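Local coordinates for lipoprotein outS (Dickeya dadantii, PDB 3UTK), which is a pilotin lipoprotein that interacts with the secretin OutD of the type II secretion system, which moves pectate lyases and cellulases across the outer membrane, at residues 52-57 with 124-129. Numbering follows the deposited sequence.
Sequences AASKYL and PFLDAM
Ser-54 meets three side chains of helix 123-131 with its hydroxyl, though it gives none of them a hydrogen bond. OG sits in the plane of the Phe-125 ring, at its edge, 3.3 Å from CD2, so the polar atom faces ring C-H groups and not the pi cloud. Next to that ring edge the methyl of Met-129 closes in, CE lying 3.4 Å from Ser-54 OG and 3.9 Å from Ser-54 CB. A looser touch comes from Leu-126, whose CD2 is 4.1 Å from Ser-54 OG. This buried hydroxyl is satisfied within its own helix: with OG beside the backbone N (chi1 -63°), it hydrogen-bonds to the carbonyl oxygen of Leu-50, one turn back.

The pilotin is built from alpha-helical hairpins nested at right angles, and here the first long helix, 40-60, meets the short C-terminal one nearly square on. The segment axes pass 11.3 Å apart with a crossing angle of -81°, and the closest pair of CA atoms is Ser-54 CA and Leu-126 CA, 7.8 Å apart. Side chains bridge most of that gap, Phe-125 with its ring and Met-129 by bending at the sulfur (chi3 -103°), which brings its methyl to the serine. Thr-75 of helix 69-82 touches both Phe-125 and Met-129, and Ile-72 of that helix reaches Ser-54.

The purely apolar part is a single methyl-to-methyl touch one turn further along helix 40-60, where Leu-57 CD1 lies 4.0 Å from Leu-126 CD1. These two leucine side chains slant across each other. Phe-118 and Asn-119 of helix 111-121 also pack on Leu-57, while Arg-63 in the loop beyond helix 40-60 touches Leu-126.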
loop_
_atom_site.group_PDB
_atom_site.type_symbol
_atom_site.label_atom_id
_atom_site.label_comp_id
_atom_site.label_asym_id
_atom_site.label_seq_id
_atom_site.Cartn_x
_atom_site.Cartn_y
_atom_site.Cartn_z
ATOM N N ALA A 52 1.260 -2.346 1.237
ATOM C CA ALA A 52 1.185 -3.218 2.412
ATOM C C ALA A 52 -0.012 -2.898 3.301
ATOM O O ALA A 52 -0.704 -3.803 3.769
ATOM C CB ALA A 52 2.464 -3.124 3.223
ATOM N N ALA A 53 -0.238 -1.614 3.551
ATOM C CA ALA A 53 -1.373 -1.186 4.372
ATOM C C ALA A 53 -2.699 -1.554 3.700
ATOM O O ALA A 53 -3.646 -1.976 4.356
ATOM C CB ALA A 53 -1.305 0.314 4.640
ATOM N N SER A 54 -2.762 -1.374 2.383
ATOM C CA SER A 54 -3.943 -1.751 1.629
ATOM C C SER A 54 -4.223 -3.253 1.679
ATOM O O SER A 54 -5.362 -3.647 1.853
ATOM C CB SER A 54 -3.832 -1.288 0.178
ATOM O OG SER A 54 -3.756 0.125 0.116
ATOM N N LYS A 55 -3.201 -4.092 1.492
ATOM C CA LYS A 55 -3.406 -5.540 1.590
ATOM C C LYS A 55 -3.828 -5.912 3.017
ATOM O O LYS A 55 -4.666 -6.784 3.218
ATOM C CB LYS A 55 -2.148 -6.314 1.171
ATOM C CG LYS A 55 -2.317 -7.833 1.219
ATOM C CD LYS A 55 -1.113 -8.581 0.660
ATOM C CE LYS A 55 -1.379 -10.082 0.631
ATOM N NZ LYS A 55 -0.391 -10.811 -0.211
ATOM N N TYR A 56 -3.231 -5.257 4.006
ATOM C CA TYR A 56 -3.615 -5.485 5.399
ATOM C C TYR A 56 -5.112 -5.207 5.604
ATOM O O TYR A 56 -5.815 -5.962 6.274
ATOM C CB TYR A 56 -2.746 -4.643 6.353
ATOM C CG TYR A 56 -2.947 -4.967 7.816
ATOM C CD1 TYR A 56 -4.037 -4.464 8.518
ATOM C CD2 TYR A 56 -2.034 -5.762 8.500
ATOM C CE1 TYR A 56 -4.218 -4.764 9.860
ATOM C CE2 TYR A 56 -2.211 -6.064 9.839
ATOM C CZ TYR A 56 -3.298 -5.567 10.511
ATOM O OH TYR A 56 -3.471 -5.878 11.841
ATOM N N LEU A 57 -5.614 -4.141 4.995
ATOM C CA LEU A 57 -7.027 -3.829 5.144
ATOM C C LEU A 57 -7.874 -4.915 4.487
ATOM O O LEU A 57 -8.847 -5.384 5.067
ATOM C CB LEU A 57 -7.372 -2.462 4.547
ATOM C CG LEU A 57 -6.961 -1.214 5.337
ATOM C CD1 LEU A 57 -7.230 0.077 4.544
ATOM C CD2 LEU A 57 -7.681 -1.149 6.689
ATOM N N PRO A 124 -7.467 8.660 1.096
ATOM C CA PRO A 124 -6.987 9.183 -0.192
ATOM C C PRO A 124 -6.433 8.103 -1.131
ATOM O O PRO A 124 -6.649 8.169 -2.349
ATOM C CB PRO A 124 -5.885 10.170 0.220
ATOM C CG PRO A 124 -6.269 10.593 1.608
ATOM C CD PRO A 124 -6.854 9.361 2.239
ATOM N N PHE A 125 -5.735 7.116 -0.584
ATOM C CA PHE A 125 -5.187 6.062 -1.427
ATOM C C PHE A 125 -6.295 5.115 -1.894
ATOM O O PHE A 125 -6.307 4.695 -3.047
ATOM C CB PHE A 125 -4.073 5.300 -0.710
ATOM C CG PHE A 125 -3.283 4.392 -1.609
ATOM C CD1 PHE A 125 -2.497 4.908 -2.622
ATOM C CD2 PHE A 125 -3.336 3.017 -1.442
ATOM C CE1 PHE A 125 -1.768 4.063 -3.451
ATOM C CE2 PHE A 125 -2.613 2.170 -2.263
ATOM C CZ PHE A 125 -1.830 2.692 -3.269
ATOM N N LEU A 126 -7.233 4.786 -1.003
ATOM C CA LEU A 126 -8.347 3.929 -1.400
ATOM C C LEU A 126 -9.210 4.617 -2.468
ATOM O O LEU A 126 -9.727 3.966 -3.375
ATOM C CB LEU A 126 -9.198 3.510 -0.195
ATOM C CG LEU A 126 -8.434 2.877 0.973
ATOM C CD1 LEU A 126 -9.392 2.408 2.057
ATOM C CD2 LEU A 126 -7.530 1.736 0.523
ATOM N N ASP A 127 -9.359 5.933 -2.360
ATOM C CA ASP A 127 -10.087 6.695 -3.383
ATOM C C ASP A 127 -9.416 6.576 -4.757
ATOM O O ASP A 127 -10.088 6.429 -5.789
ATOM C CB ASP A 127 -10.186 8.169 -2.991
ATOM C CG ASP A 127 -11.297 8.441 -1.990
ATOM O OD1 ASP A 127 -12.034 7.499 -1.629
ATOM O OD2 ASP A 127 -11.442 9.612 -1.578
ATOM N N ALA A 128 -8.090 6.644 -4.761
ATOM C CA ALA A 128 -7.305 6.528 -5.989
ATOM C C ALA A 128 -7.504 5.161 -6.633
ATOM O O ALA A 128 -7.443 5.006 -7.854
ATOM C CB ALA A 128 -5.833 6.762 -5.691
ATOM N N MET A 129 -7.740 4.164 -5.796
ATOM C CA MET A 129 -7.919 2.802 -6.263
ATOM C C MET A 129 -9.168 2.613 -7.109
ATOM O O MET A 129 -9.212 1.739 -7.965
ATOM C CB MET A 129 -7.990 1.873 -5.063
ATOM C CG MET A 129 -6.984 0.785 -5.074
ATOM S SD MET A 129 -7.070 -0.006 -3.469
ATOM C CE MET A 129 -5.624 0.676 -2.664
#